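Local coordinates for protein acetyl-CoA acetyltransferase (Mycobacterium smegmatis, PDB 4EGV) that belongs to the thiolase family and may have acyltransferase activity, its actual reaction and substrate remaining unassigned, at residues A[18-30]-A[385-397]. Residues are numbered along the deposited sequence; the frame is centred on the assembly and turned at random.
Sequences RTPVIVGVGQFTE and MHGIAEAVNEMRD
Strand 20-29 runs across helix 385-397 with their axes 8.1 Å apart and their N-to-C directions at 127°, bringing Val25 and Ala389 nearest in the backbone at 5.4 Å between CA atoms. At that crossing Ala389 puts only a methyl between strand and helix, its CB 3.8 Å from Val25 CB. One turn on, Val392 straddles two strand residues. With its CG1 roughly anti to the backbone N (chi1 156°), that methyl lies 3.6 Å from Val25 CG1, while its CG2 reaches Ile22 CG2 at 3.9 Å. The Ile22 side chain meets that of Ile388 at about a right angle, CD1 4.1 Å from Ile388 CG2. Two residues, not one, separate Ile22 from Val25, yet both turn to the helix, because Val23 and Gly24 together face Leu276 of the adjacent strand in a classic beta bulge.

The polar groups flank this apolar centre. Arg396, extended from CG to NE, lays one guanidinium face over Val392 CG1, which sits 3.7 Å from its plane. Arg396 NH2 lies 2.9 Å from Val23 O, near the guanidinium plane but poorly angled for a hydrogen bond. NH1 forms a salt bridge with Asp56, which ties strand and helix together indirectly, its OD2 also taking a hydrogen bond from Val25 N; NE hydrogen-bonds to the carbonyl of Lys292. At the other end Gln27, its chain extended beyond CG, slots its amide between the His386 ring and the Glu390 carboxylate. The amide plane is turned 53° from the ring, whose edge it meets, and Gln27 crosses Glu390 almost perpendicularly.

Helix 385-397 also touches strands 271-279 and 294-303 and helix 117-130. A helix buried against a mid-sheet strand is consistent with the central helical layer of the five-layered α-β-α-β-α thiolase fold.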
ATOM      1  N   ARG A  18      -8.121  29.112   3.821  1.00 53.82           N
ATOM      2  CA  ARG A  18      -7.246  28.130   4.465  1.00 52.59           C
ATOM      3  C   ARG A  18      -7.274  26.742   3.814  1.00 51.05           C
ATOM      4  O   ARG A  18      -6.462  25.878   4.145  1.00 50.80           O
ATOM      5  CB  ARG A  18      -7.586  28.013   5.954  1.00 52.75           C
ATOM      6  CG  ARG A  18      -6.804  28.964   6.845  1.00 54.98           C
ATOM      7  CD  ARG A  18      -7.734  29.829   7.680  1.00 59.92           C
ATOM      8  NE  ARG A  18      -7.395  29.784   9.100  1.00 64.25           N
ATOM      9  CZ  ARG A  18      -8.116  29.152  10.019  1.00 66.24           C
ATOM     10  NH1 ARG A  18      -7.733  29.164  11.289  1.00 65.81           N
ATOM     11  NH2 ARG A  18      -9.222  28.509   9.671  1.00 65.13           N
ATOM     12  N   THR A  19      -8.209  26.536   2.892  1.00 49.19           N
ATOM     13  CA  THR A  19      -8.370  25.268   2.213  1.00 47.10           C
ATOM     14  C   THR A  19      -7.058  24.872   1.507  1.00 45.73           C
ATOM     15  O   THR A  19      -6.457  25.677   0.806  1.00 45.30           O
ATOM     16  CB  THR A  19      -9.553  25.321   1.246  1.00 47.25           C
ATOM     17  OG1 THR A  19     -10.722  25.726   1.960  1.00 46.53           O
ATOM     18  CG2 THR A  19      -9.809  23.962   0.598  1.00 46.35           C
ATOM     19  N   PRO A  20      -6.595  23.626   1.730  1.00 44.35           N
ATOM     20  CA  PRO A  20      -5.375  23.097   1.149  1.00 42.64           C
ATOM     21  C   PRO A  20      -5.545  22.565  -0.269  1.00 41.27           C
ATOM     22  O   PRO A  20      -6.504  21.854  -0.591  1.00 41.04           O
ATOM     23  CB  PRO A  20      -5.014  21.972   2.093  1.00 42.65           C
ATOM     24  CG  PRO A  20      -6.291  21.479   2.581  1.00 42.94           C
ATOM     25  CD  PRO A  20      -7.199  22.656   2.668  1.00 44.21           C
ATOM     26  N   VAL A  21      -4.611  22.945  -1.123  1.00 39.79           N
ATOM     27  CA  VAL A  21      -4.541  22.417  -2.463  1.00 37.80           C
ATOM     28  C   VAL A  21      -3.151  21.840  -2.760  1.00 36.77           C
ATOM     29  O   VAL A  21      -2.120  22.390  -2.332  1.00 36.03           O
ATOM     30  CB  VAL A  21      -4.969  23.483  -3.523  1.00 37.92           C
ATOM     31  CG1 VAL A  21      -6.457  23.587  -3.573  1.00 36.42           C
ATOM     32  CG2 VAL A  21      -4.342  24.841  -3.251  1.00 36.35           C
ATOM     33  N   ILE A  22      -3.126  20.722  -3.477  1.00 35.57           N
ATOM     34  CA  ILE A  22      -1.877  20.282  -4.103  1.00 34.85           C
ATOM     35  C   ILE A  22      -1.569  21.105  -5.363  1.00 33.97           C
ATOM     36  O   ILE A  22      -2.407  21.145  -6.287  1.00 32.98           O
ATOM     37  CB  ILE A  22      -1.848  18.784  -4.382  1.00 34.71           C
ATOM     38  CG1 ILE A  22      -1.906  18.043  -3.065  1.00 33.79           C
ATOM     39  CG2 ILE A  22      -0.590  18.403  -5.162  1.00 34.63           C
ATOM     40  CD1 ILE A  22      -1.843  16.559  -3.211  1.00 33.59           C
ATOM     41  N   VAL A  23      -0.408  21.791  -5.347  1.00 32.92           N
ATOM     42  CA  VAL A  23      -0.031  22.698  -6.440  1.00 32.68           C
ATOM     43  C   VAL A  23       1.075  22.226  -7.370  1.00 32.33           C
ATOM     44  O   VAL A  23       1.087  22.618  -8.536  1.00 31.99           O
ATOM     45  CB  VAL A  23       0.207  24.145  -6.024  1.00 32.68           C
ATOM     46  CG1 VAL A  23      -1.022  24.666  -5.368  1.00 32.46           C
ATOM     47  CG2 VAL A  23       1.423  24.273  -5.146  1.00 31.82           C
ATOM     48  N   GLY A  24       1.965  21.366  -6.868  1.00 31.23           N
ATOM     49  CA  GLY A  24       3.064  20.873  -7.658  1.00 30.21           C
ATOM     50  C   GLY A  24       3.365  19.441  -7.329  1.00 29.69           C
ATOM     51  O   GLY A  24       3.399  19.066  -6.165  1.00 29.39           O
ATOM     52  N   VAL A  25       3.583  18.634  -8.359  1.00 28.89           N
ATOM     53  CA  VAL A  25       3.938  17.227  -8.160  1.00 28.13           C
ATOM     54  C   VAL A  25       5.231  16.917  -8.931  1.00 27.94           C
ATOM     55  O   VAL A  25       5.516  17.504  -9.984  1.00 27.46           O
ATOM     56  CB  VAL A  25       2.750  16.242  -8.520  1.00 28.16           C
ATOM     57  CG1 VAL A  25       1.585  16.458  -7.611  1.00 26.86           C
ATOM     58  CG2 VAL A  25       2.309  16.345  -9.939  1.00 27.01           C
ATOM     59  N   GLY A  26       6.037  16.013  -8.417  1.00 27.67           N
ATOM     60  CA  GLY A  26       7.266  15.737  -9.112  1.00 27.52           C
ATOM     61  C   GLY A  26       7.640  14.312  -9.083  1.00 27.44           C
ATOM     62  O   GLY A  26       7.567  13.699  -8.069  1.00 26.83           O
ATOM     63  N   GLN A  27       8.055  13.794 -10.224  1.00 28.11           N
ATOM     64  CA  GLN A  27       8.617  12.438 -10.280  1.00 28.11           C
ATOM     65  C   GLN A  27      10.000  12.404 -10.912  1.00 28.01           C
ATOM     66  O   GLN A  27      10.303  13.217 -11.719  1.00 27.74           O
ATOM     67  CB  GLN A  27       7.664  11.530 -11.030  1.00 27.69           C
ATOM     68  CG  GLN A  27       6.537  11.088 -10.194  1.00 27.27           C
ATOM     69  CD  GLN A  27       5.540  10.330 -10.972  1.00 27.51           C
ATOM     70  OE1 GLN A  27       4.712  10.914 -11.688  1.00 27.45           O
ATOM     71  NE2 GLN A  27       5.579   9.004 -10.842  1.00 27.00           N
ATOM     72  N   PHE A  28      10.834  11.468 -10.529  1.00 29.20           N
ATOM     73  CA  PHE A  28      12.127  11.308 -11.141  1.00 30.53           C
ATOM     74  C   PHE A  28      12.602   9.877 -11.088  1.00 31.77           C
ATOM     75  O   PHE A  28      12.475   9.233 -10.046  1.00 31.29           O
ATOM     76  CB  PHE A  28      13.144  12.178 -10.440  1.00 30.50           C
ATOM     77  CG  PHE A  28      14.506  12.131 -11.053  1.00 31.01           C
ATOM     78  CD1 PHE A  28      14.755  12.793 -12.237  1.00 31.61           C
ATOM     79  CD2 PHE A  28      15.547  11.434 -10.431  1.00 31.60           C
ATOM     80  CE1 PHE A  28      16.023  12.788 -12.811  1.00 32.79           C
ATOM     81  CE2 PHE A  28      16.811  11.406 -10.985  1.00 31.21           C
ATOM     82  CZ  PHE A  28      17.066  12.085 -12.173  1.00 32.24           C
ATOM     83  N   THR A  29      13.170   9.403 -12.202  1.00 33.48           N
ATOM     84  CA  THR A  29      13.807   8.088 -12.282  1.00 35.28           C
ATOM     85  C   THR A  29      15.205   8.211 -12.899  1.00 36.44           C
ATOM     86  O   THR A  29      15.377   8.935 -13.875  1.00 36.17           O
ATOM     87  CB  THR A  29      12.944   7.085 -13.111  1.00 35.35           C
ATOM     88  OG1 THR A  29      11.688   6.907 -12.474  1.00 34.52           O
ATOM     89  CG2 THR A  29      13.616   5.721 -13.224  1.00 36.25           C
ATOM     90  N   GLU A  30      16.187   7.497 -12.328  1.00 38.23           N
ATOM     91  CA  GLU A  30      17.558   7.385 -12.900  1.00 39.79           C
ATOM     92  C   GLU A  30      17.962   5.950 -13.326  1.00 40.19           C
ATOM     93  O   GLU A  30      17.672   4.973 -12.630  1.00 40.08           O
ATOM     94  CB  GLU A  30      18.583   7.956 -11.914  1.00 40.32           C
ATOM     95  CG  GLU A  30      20.034   7.904 -12.381  1.00 43.48           C
ATOM     96  CD  GLU A  30      21.025   8.144 -11.244  1.00 47.48           C
ATOM     97  OE1 GLU A  30      20.759   7.796 -10.061  1.00 49.04           O
ATOM     98  OE2 GLU A  30      22.103   8.672 -11.535  1.00 48.31           O
HETATM   99  N   MSE A 385       3.330   7.762  -3.485  1.00 31.61           N
HETATM  100  CA  MSE A 385       3.505   9.150  -3.796  1.00 31.73           C
HETATM  101  C   MSE A 385       3.557   9.390  -5.287  1.00 30.13           C
HETATM  102  O   MSE A 385       3.238  10.476  -5.756  1.00 29.55           O
HETATM  103  CB  MSE A 385       4.773   9.645  -3.190  1.00 32.64           C
HETATM  104  CG  MSE A 385       4.864  11.111  -3.274  1.00 37.69           C
HETATM  105 SE   MSE A 385       5.834  11.620  -1.801  1.00 48.43          SE
HETATM  106  CE  MSE A 385       7.516  10.766  -2.118  1.00 50.44           C
ATOM    107  N   HIS A 386       4.009   8.375  -6.004  1.00 28.71           N
ATOM    108  CA  HIS A 386       3.885   8.302  -7.434  1.00 27.69           C
ATOM    109  C   HIS A 386       2.400   8.209  -7.900  1.00 26.38           C
ATOM    110  O   HIS A 386       2.014   8.827  -8.869  1.00 24.37           O
ATOM    111  CB  HIS A 386       4.728   7.118  -7.930  1.00 27.56           C
ATOM    112  CG  HIS A 386       6.195   7.322  -7.721  1.00 28.22           C
ATOM    113  ND1 HIS A 386       6.955   8.112  -8.556  1.00 27.50           N
ATOM    114  CD2 HIS A 386       7.031   6.876  -6.751  1.00 26.95           C
ATOM    115  CE1 HIS A 386       8.198   8.126  -8.125  1.00 26.25           C
ATOM    116  NE2 HIS A 386       8.270   7.381  -7.038  1.00 25.49           N
ATOM    117  N   GLY A 387       1.615   7.416  -7.174  1.00 25.74           N
ATOM    118  CA  GLY A 387       0.177   7.346  -7.291  1.00 25.68           C
ATOM    119  C   GLY A 387      -0.518   8.686  -7.177  1.00 25.64           C
ATOM    120  O   GLY A 387      -1.285   9.063  -8.057  1.00 24.72           O
ATOM    121  N   ILE A 388      -0.229   9.395  -6.092  1.00 25.35           N
ATOM    122  CA  ILE A 388      -0.713  10.741  -5.880  1.00 25.89           C
ATOM    123  C   ILE A 388      -0.309  11.696  -7.001  1.00 26.94           C
ATOM    124  O   ILE A 388      -1.126  12.496  -7.472  1.00 27.17           O
ATOM    125  CB  ILE A 388      -0.306  11.290  -4.497  1.00 25.48           C
ATOM    126  CG1 ILE A 388      -0.861  10.380  -3.407  1.00 25.71           C
ATOM    127  CG2 ILE A 388      -0.781  12.703  -4.298  1.00 22.50           C
ATOM    128  CD1 ILE A 388      -0.395  10.666  -1.977  1.00 23.49           C
ATOM    129  N   ALA A 389       0.943  11.633  -7.422  1.00 27.79           N
ATOM    130  CA  ALA A 389       1.386  12.479  -8.506  1.00 28.91           C
ATOM    131  C   ALA A 389       0.597  12.181  -9.792  1.00 29.75           C
ATOM    132  O   ALA A 389       0.119  13.095 -10.414  1.00 29.58           O
ATOM    133  CB  ALA A 389       2.882  12.402  -8.710  1.00 28.05           C
ATOM    134  N   GLU A 390       0.424  10.917 -10.141  1.00 31.05           N
ATOM    135  CA  GLU A 390      -0.328  10.543 -11.331  1.00 33.09           C
ATOM    136  C   GLU A 390      -1.810  10.935 -11.252  1.00 33.20           C
ATOM    137  O   GLU A 390      -2.374  11.394 -12.248  1.00 32.44           O
ATOM    138  CB  GLU A 390      -0.216   9.046 -11.665  1.00 33.44           C
ATOM    139  CG  GLU A 390       1.072   8.571 -12.271  1.00 37.62           C
ATOM    140  CD  GLU A 390       1.647   9.436 -13.400  1.00 43.17           C
ATOM    141  OE1 GLU A 390       0.917  10.252 -14.026  1.00 45.28           O
ATOM    142  OE2 GLU A 390       2.872   9.280 -13.662  1.00 43.27           O
ATOM    143  N   ALA A 391      -2.413  10.721 -10.077  1.00 33.62           N
ATOM    144  CA  ALA A 391      -3.762  11.200  -9.748  1.00 33.71           C
ATOM    145  C   ALA A 391      -3.935  12.662  -9.969  1.00 34.05           C
ATOM    146  O   ALA A 391      -4.879  13.056 -10.602  1.00 33.76           O
ATOM    147  CB  ALA A 391      -4.134  10.873  -8.334  1.00 33.30           C
ATOM    148  N   VAL A 392      -3.024  13.460  -9.432  1.00 35.13           N
ATOM    149  CA  VAL A 392      -3.055  14.921  -9.571  1.00 36.13           C
ATOM    150  C   VAL A 392      -2.930  15.407 -11.015  1.00 37.53           C
ATOM    151  O   VAL A 392      -3.624  16.294 -11.380  1.00 37.58           O
ATOM    152  CB  VAL A 392      -1.975  15.608  -8.669  1.00 36.08           C
ATOM    153  CG1 VAL A 392      -1.610  16.949  -9.185  1.00 34.57           C
ATOM    154  CG2 VAL A 392      -2.433  15.715  -7.233  1.00 34.42           C
ATOM    155  N   ASN A 393      -2.057  14.812 -11.813  1.00 39.32           N
ATOM    156  CA  ASN A 393      -1.944  15.085 -13.252  1.00 41.54           C
ATOM    157  C   ASN A 393      -3.168  14.718 -14.064  1.00 42.76           C
ATOM    158  O   ASN A 393      -3.557  15.459 -14.954  1.00 42.78           O
ATOM    159  CB  ASN A 393      -0.748  14.323 -13.902  1.00 42.07           C
ATOM    160  CG  ASN A 393       0.620  14.899 -13.527  1.00 42.16           C
ATOM    161  OD1 ASN A 393       0.794  16.107 -13.409  1.00 40.57           O
ATOM    162  ND2 ASN A 393       1.582  14.020 -13.324  1.00 41.41           N
ATOM    163  N   GLU A 394      -3.708  13.530 -13.799  1.00 44.27           N
ATOM    164  CA  GLU A 394      -4.834  12.994 -14.511  1.00 45.65           C
ATOM    165  C   GLU A 394      -6.066  13.833 -14.206  1.00 45.59           C
ATOM    166  O   GLU A 394      -6.939  13.975 -15.060  1.00 45.59           O
ATOM    167  CB  GLU A 394      -5.033  11.525 -14.151  1.00 46.09           C
ATOM    168  CG  GLU A 394      -5.701  10.685 -15.244  1.00 51.87           C
ATOM    169  CD  GLU A 394      -4.740  10.188 -16.383  1.00 57.95           C
ATOM    170  OE1 GLU A 394      -4.360  10.992 -17.280  1.00 58.53           O
ATOM    171  OE2 GLU A 394      -4.414   8.969 -16.398  1.00 58.36           O
HETATM  172  N   MSE A 395      -6.123  14.406 -13.003  1.00 45.65           N
HETATM  173  CA  MSE A 395      -7.236  15.277 -12.581  1.00 45.93           C
HETATM  174  C   MSE A 395      -7.202  16.708 -13.136  1.00 46.14           C
HETATM  175  O   MSE A 395      -8.251  17.327 -13.320  1.00 45.80           O
HETATM  176  CB  MSE A 395      -7.421  15.261 -11.055  1.00 45.50           C
HETATM  177  CG  MSE A 395      -7.967  13.956 -10.525  1.00 45.84           C
HETATM  178 SE   MSE A 395      -9.488  13.128 -11.567  1.00 46.07          SE
HETATM  179  CE  MSE A 395      -8.692  11.936 -12.922  1.00 45.83           C
ATOM    180  N   ARG A 396      -6.012  17.226 -13.422  1.00 46.54           N
ATOM    181  CA  ARG A 396      -5.912  18.496 -14.122  1.00 47.43           C
ATOM    182  C   ARG A 396      -6.393  18.386 -15.571  1.00 48.54           C
ATOM    183  O   ARG A 396      -6.978  19.310 -16.112  1.00 48.29           O
ATOM    184  CB  ARG A 396      -4.492  19.028 -14.085  1.00 46.99           C
ATOM    185  CG  ARG A 396      -4.025  19.474 -12.751  1.00 45.34           C
ATOM    186  CD  ARG A 396      -2.535  19.325 -12.668  1.00 42.87           C
ATOM    187  NE  ARG A 396      -1.956  19.965 -11.495  1.00 38.79           N
ATOM    188  CZ  ARG A 396      -0.662  19.954 -11.219  1.00 35.82           C
ATOM    189  NH1 ARG A 396       0.177  19.316 -12.012  1.00 34.33           N
ATOM    190  NH2 ARG A 396      -0.215  20.565 -10.144  1.00 34.03           N
ATOM    191  N   ASP A 397      -6.139  17.236 -16.177  1.00 50.01           N
ATOM    192  CA  ASP A 397      -6.479  16.943 -17.559  1.00 51.57           C
ATOM    193  C   ASP A 397      -7.961  16.720 -17.775  1.00 51.29           C
ATOM    194  O   ASP A 397      -8.426  16.881 -18.884  1.00 51.16           O
ATOM    195  CB  ASP A 397      -5.721  15.692 -18.051  1.00 52.84           C
ATOM    196  CG  ASP A 397      -4.402  16.031 -18.761  1.00 56.27           C
ATOM    197  OD1 ASP A 397      -3.852  17.132 -18.532  1.00 58.79           O
ATOM    198  OD2 ASP A 397      -3.917  15.195 -19.559  1.00 58.83           O
TER